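Local structure of peptidase M28 (Shewanella amazonensis SB2B, 3IIB) at residues Phe86-Ser98 with Asp177-Tyr189. The protein is a homodimeric zinc metallopeptidase of family M28, probably acting as a carboxypeptidase or dipeptidase. Numbering follows the deposited sequence.
Sequences FPQPLVVTALGGS and DHDRMAHTGMMRY
The guanidinium of Arg180 lies with one face against Val91, whose CG2 sits 3.6 Å above the plane, over its centre; at the edge comes the carbonyl of Pro89, whose O is 3.2 Å from Arg180 NH2 but at too poor an angle for a hydrogen bond. Arg180 reaches this position because its chain bends at chi2 (88°), crossing the valine obliquely, and its NE forms a salt bridge with Asp205, while its NH1 bonds to Glu263 O of the second subunit. Were this residue an alanine, Asp205 would probably lose its charged mate and Val91 CG2 the flat group it rests on. At the far end, one face of the Tyr189 ring carries Met187 CE, a selenomethionine methyl from its own segment, while its OH approaches Ser98 CA at 3.3 Å and bonds to the carbonyl of Ile196. Between these flat groups, Ala182 CB rests 3.6 Å from Thr93 CG2. Next along, a chi1 of -164° sets OG1 of Thr184 opposite its own N and beside its carbonyl carbon, where it donates to Ala94 O over 2.8 Å, in the carbonyl plane. A single beta bridge pairs Gly96 with Met186: Gly96 N donates to Gly185 O at 2.8 Å, and Gly96 O accepts from Met187 N at 3.2 Å. The example illustrates how an irregular loop can be fastened beside a strand by a few bonds near one end and side-chain packing along the rest. That loop, between strands 168-172 and 198-201, passes close to the zinc site, Thr184 O bonding to the zinc ligand His402, whereas strand 88-94 runs antiparallel to both 62-84 and 198-201, with helix 203-213 packed against Gln88 and Leu90.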
loop_
_atom_site.group_PDB
_atom_site.type_symbol
_atom_site.label_atom_id
_atom_site.label_comp_id
_atom_site.label_asym_id
_atom_site.label_seq_id
_atom_site.Cartn_x
_atom_site.Cartn_y
_atom_site.Cartn_z
ATOM N N PHE A 86 -22.266 -0.009 10.370
ATOM C CA PHE A 86 -22.183 0.570 9.039
ATOM C C PHE A 86 -21.459 -0.445 8.168
ATOM O O PHE A 86 -20.239 -0.649 8.333
ATOM C CB PHE A 86 -21.367 1.864 9.080
ATOM C CG PHE A 86 -21.808 2.812 10.161
ATOM C CD1 PHE A 86 -23.104 3.325 10.158
ATOM C CD2 PHE A 86 -20.957 3.146 11.209
ATOM C CE1 PHE A 86 -23.520 4.164 11.148
ATOM C CE2 PHE A 86 -21.380 4.006 12.190
ATOM C CZ PHE A 86 -22.649 4.498 12.172
ATOM N N PRO A 87 -22.194 -1.079 7.242
ATOM C CA PRO A 87 -21.552 -2.180 6.561
ATOM C C PRO A 87 -20.413 -1.702 5.664
ATOM O O PRO A 87 -20.594 -0.777 4.889
ATOM C CB PRO A 87 -22.688 -2.771 5.724
ATOM C CG PRO A 87 -23.911 -2.353 6.379
ATOM C CD PRO A 87 -23.641 -1.025 6.946
ATOM N N GLN A 88 -19.273 -2.367 5.728
ATOM C CA GLN A 88 -18.122 -2.008 4.940
ATOM C C GLN A 88 -17.187 -3.190 4.733
ATOM O O GLN A 88 -17.058 -4.036 5.618
ATOM C CB GLN A 88 -17.313 -0.953 5.680
ATOM C CG GLN A 88 -17.966 0.363 5.819
ATOM C CD GLN A 88 -17.014 1.501 5.804
ATOM O OE1 GLN A 88 -16.044 1.470 5.088
ATOM N NE2 GLN A 88 -17.346 2.588 6.524
ATOM N N PRO A 89 -16.423 -3.180 3.635
ATOM C CA PRO A 89 -15.371 -4.185 3.405
ATOM C C PRO A 89 -14.177 -4.008 4.331
ATOM O O PRO A 89 -13.869 -2.881 4.760
ATOM C CB PRO A 89 -14.919 -3.910 1.961
ATOM C CG PRO A 89 -15.955 -3.033 1.362
ATOM C CD PRO A 89 -16.526 -2.255 2.498
ATOM N N LEU A 90 -13.565 -5.125 4.686
ATOM C CA LEU A 90 -12.264 -5.146 5.323
ATOM C C LEU A 90 -11.222 -5.823 4.426
ATOM O O LEU A 90 -11.562 -6.594 3.507
ATOM C CB LEU A 90 -12.372 -5.882 6.644
ATOM C CG LEU A 90 -13.340 -5.339 7.686
ATOM C CD1 LEU A 90 -13.600 -6.402 8.769
ATOM C CD2 LEU A 90 -12.880 -3.996 8.319
ATOM N N VAL A 91 -9.951 -5.512 4.667
ATOM C CA VAL A 91 -8.840 -6.147 3.959
ATOM C C VAL A 91 -8.151 -6.957 5.072
ATOM O O VAL A 91 -7.719 -6.418 6.095
ATOM C CB VAL A 91 -7.863 -5.158 3.287
ATOM C CG1 VAL A 91 -6.526 -5.840 2.955
ATOM C CG2 VAL A 91 -8.515 -4.545 1.964
ATOM N N VAL A 92 -8.152 -8.251 4.877
ATOM C CA VAL A 92 -7.799 -9.204 5.920
ATOM C C VAL A 92 -6.855 -10.226 5.316
ATOM O O VAL A 92 -6.912 -10.504 4.121
ATOM C CB VAL A 92 -9.077 -9.887 6.493
ATOM C CG1 VAL A 92 -9.771 -10.764 5.455
ATOM C CG2 VAL A 92 -8.784 -10.705 7.718
ATOM N N THR A 93 -6.054 -10.847 6.168
ATOM C CA THR A 93 -5.347 -12.059 5.792
ATOM C C THR A 93 -5.272 -13.025 6.982
ATOM O O THR A 93 -5.184 -12.607 8.133
ATOM C CB THR A 93 -3.931 -11.724 5.256
ATOM O OG1 THR A 93 -3.414 -12.863 4.553
ATOM C CG2 THR A 93 -3.012 -11.325 6.395
ATOM N N ALA A 94 -5.280 -14.319 6.694
ATOM C CA ALA A 94 -5.148 -15.320 7.737
ATOM C C ALA A 94 -3.755 -15.172 8.360
ATOM O O ALA A 94 -2.759 -14.912 7.648
ATOM C CB ALA A 94 -5.303 -16.756 7.138
ATOM N N LEU A 95 -3.692 -15.389 9.666
ATOM C CA LEU A 95 -2.420 -15.619 10.329
ATOM C C LEU A 95 -1.896 -16.973 9.900
ATOM O O LEU A 95 -2.659 -17.899 9.662
ATOM C CB LEU A 95 -2.556 -15.516 11.852
ATOM C CG LEU A 95 -3.063 -14.147 12.345
ATOM C CD1 LEU A 95 -2.979 -14.080 13.909
ATOM C CD2 LEU A 95 -2.330 -12.988 11.674
ATOM N N GLY A 96 -0.570 -17.066 9.765
ATOM C CA GLY A 96 0.072 -18.289 9.327
ATOM C C GLY A 96 -0.236 -19.459 10.217
ATOM O O GLY A 96 0.060 -19.439 11.383
ATOM N N GLY A 97 -0.818 -20.491 9.642
ATOM C CA GLY A 97 -1.236 -21.649 10.393
ATOM C C GLY A 97 -2.687 -21.637 10.859
ATOM O O GLY A 97 -3.137 -22.648 11.403
ATOM N N SER A 98 -3.435 -20.559 10.603
ATOM C CA SER A 98 -4.839 -20.509 11.025
ATOM C C SER A 98 -5.617 -21.669 10.437
ATOM O O SER A 98 -5.464 -22.022 9.255
ATOM C CB SER A 98 -5.527 -19.199 10.570
ATOM O OG SER A 98 -6.856 -19.165 11.060
ATOM N N ASP A 177 2.842 0.700 8.942
ATOM C CA ASP A 177 2.211 1.459 7.857
ATOM C C ASP A 177 0.776 1.896 8.167
ATOM O O ASP A 177 0.138 1.374 9.072
ATOM C CB ASP A 177 2.126 0.552 6.655
ATOM C CG ASP A 177 1.296 -0.663 6.936
ATOM O OD1 ASP A 177 1.817 -1.534 7.678
ATOM O OD2 ASP A 177 0.128 -0.702 6.456
ATOM N N HIS A 178 0.245 2.827 7.364
ATOM C CA HIS A 178 -1.208 3.029 7.296
ATOM C C HIS A 178 -1.673 2.725 5.869
ATOM O O HIS A 178 -2.481 3.442 5.276
ATOM C CB HIS A 178 -1.635 4.430 7.785
ATOM C CG HIS A 178 -0.997 5.566 7.060
ATOM N ND1 HIS A 178 -1.700 6.414 6.226
ATOM C CD2 HIS A 178 0.269 6.046 7.095
ATOM C CE1 HIS A 178 -0.884 7.326 5.735
ATOM N NE2 HIS A 178 0.316 7.134 6.255
ATOM N N ASP A 179 -1.123 1.649 5.306
ATOM C CA ASP A 179 -1.603 1.135 4.023
ATOM C C ASP A 179 -2.652 0.050 4.216
ATOM O O ASP A 179 -2.738 -0.593 5.268
ATOM C CB ASP A 179 -0.448 0.576 3.237
ATOM C CG ASP A 179 0.535 1.618 2.813
ATOM O OD1 ASP A 179 0.101 2.720 2.365
ATOM O OD2 ASP A 179 1.758 1.349 2.952
ATOM N N ARG A 180 -3.453 -0.137 3.170
ATOM C CA ARG A 180 -4.519 -1.124 3.148
ATOM C C ARG A 180 -3.899 -2.485 2.822
ATOM O O ARG A 180 -4.234 -3.130 1.816
ATOM C CB ARG A 180 -5.601 -0.716 2.171
ATOM C CG ARG A 180 -6.899 -1.435 2.420
ATOM C CD ARG A 180 -7.735 -0.667 3.415
ATOM N NE ARG A 180 -8.970 -1.373 3.742
ATOM C CZ ARG A 180 -10.063 -1.376 2.988
ATOM N NH1 ARG A 180 -10.113 -0.712 1.845
ATOM N NH2 ARG A 180 -11.132 -2.048 3.410
HETATM N N MSE A 181 -3.018 -2.927 3.728
HETATM C CA MSE A 181 -2.253 -4.148 3.573
HETATM C C MSE A 181 -2.425 -4.913 4.900
HETATM O O MSE A 181 -2.187 -4.350 5.985
HETATM C CB MSE A 181 -0.762 -3.823 3.382
HETATM C CG MSE A 181 -0.460 -3.028 2.133
HETATM SE SE MSE A 181 -0.345 -4.130 0.584
HETATM C CE MSE A 181 -2.052 -4.834 0.209
ATOM N N ALA A 182 -2.800 -6.194 4.784
ATOM C CA ALA A 182 -2.893 -7.075 5.930
ATOM C C ALA A 182 -1.575 -7.861 6.066
ATOM O O ALA A 182 -1.044 -8.413 5.073
ATOM C CB ALA A 182 -4.130 -7.976 5.847
ATOM N N HIS A 183 -1.029 -7.847 7.286
ATOM C CA HIS A 183 0.258 -8.475 7.569
ATOM C C HIS A 183 -0.005 -9.872 8.147
ATOM O O HIS A 183 -0.729 -10.021 9.143
ATOM C CB HIS A 183 1.067 -7.696 8.596
ATOM C CG HIS A 183 1.476 -6.319 8.202
ATOM N ND1 HIS A 183 2.797 -5.903 8.233
ATOM C CD2 HIS A 183 0.748 -5.240 7.826
ATOM C CE1 HIS A 183 2.857 -4.628 7.918
ATOM N NE2 HIS A 183 1.627 -4.201 7.658
ATOM N N THR A 184 0.564 -10.891 7.500
ATOM C CA THR A 184 0.511 -12.262 8.006
ATOM C C THR A 184 1.715 -12.543 8.910
ATOM O O THR A 184 2.403 -11.618 9.345
ATOM C CB THR A 184 0.377 -13.280 6.828
ATOM O OG1 THR A 184 -0.039 -14.559 7.342
ATOM C CG2 THR A 184 1.666 -13.360 5.893
ATOM N N GLY A 185 1.954 -13.824 9.192
ATOM C CA GLY A 185 3.059 -14.247 10.055
ATOM C C GLY A 185 2.609 -15.384 10.942
ATOM O O GLY A 185 1.397 -15.651 11.076
HETATM N N MSE A 186 3.576 -16.039 11.549
HETATM C CA MSE A 186 3.322 -17.289 12.235
HETATM C C MSE A 186 2.482 -17.017 13.476
HETATM O O MSE A 186 2.603 -15.968 14.172
HETATM C CB MSE A 186 4.632 -17.964 12.613
HETATM C CG MSE A 186 4.489 -19.313 13.166
HETATM SE SE MSE A 186 4.014 -20.442 11.822
HETATM C CE MSE A 186 4.542 -21.975 12.888
HETATM N N MSE A 187 1.602 -17.961 13.742
HETATM C CA MSE A 187 0.965 -18.048 15.039
HETATM C C MSE A 187 0.976 -19.513 15.453
HETATM O O MSE A 187 1.221 -20.419 14.616
HETATM C CB MSE A 187 -0.430 -17.534 14.963
HETATM C CG MSE A 187 -1.196 -18.217 13.943
HETATM SE SE MSE A 187 -2.985 -18.580 14.505
HETATM C CE MSE A 187 -2.698 -19.469 15.984
ATOM N N ARG A 188 0.817 -19.741 16.751
ATOM C CA ARG A 188 0.843 -21.100 17.291
ATOM C C ARG A 188 -0.411 -21.335 18.112
ATOM O O ARG A 188 -0.695 -20.574 19.017
ATOM C CB ARG A 188 2.049 -21.319 18.224
ATOM C CG ARG A 188 3.396 -20.886 17.710
ATOM C CD ARG A 188 4.514 -21.793 18.198
ATOM N NE ARG A 188 4.609 -22.988 17.356
ATOM C CZ ARG A 188 5.496 -23.181 16.374
ATOM N NH1 ARG A 188 6.430 -22.273 16.081
ATOM N NH2 ARG A 188 5.457 -24.312 15.674
ATOM N N TYR A 189 -1.111 -22.416 17.811
ATOM C CA TYR A 189 -2.130 -22.925 18.689
ATOM C C TYR A 189 -1.437 -23.676 19.838
ATOM O O TYR A 189 -0.245 -23.953 19.776
ATOM C CB TYR A 189 -3.062 -23.860 17.922
ATOM C CG TYR A 189 -3.883 -23.138 16.884
ATOM C CD1 TYR A 189 -4.761 -22.123 17.248
ATOM C CD2 TYR A 189 -3.775 -23.464 15.538
ATOM C CE1 TYR A 189 -5.531 -21.446 16.290
ATOM C CE2 TYR A 189 -4.529 -22.796 14.581
ATOM C CZ TYR A 189 -5.432 -21.819 14.967
ATOM O OH TYR A 189 -6.153 -21.205 13.995
#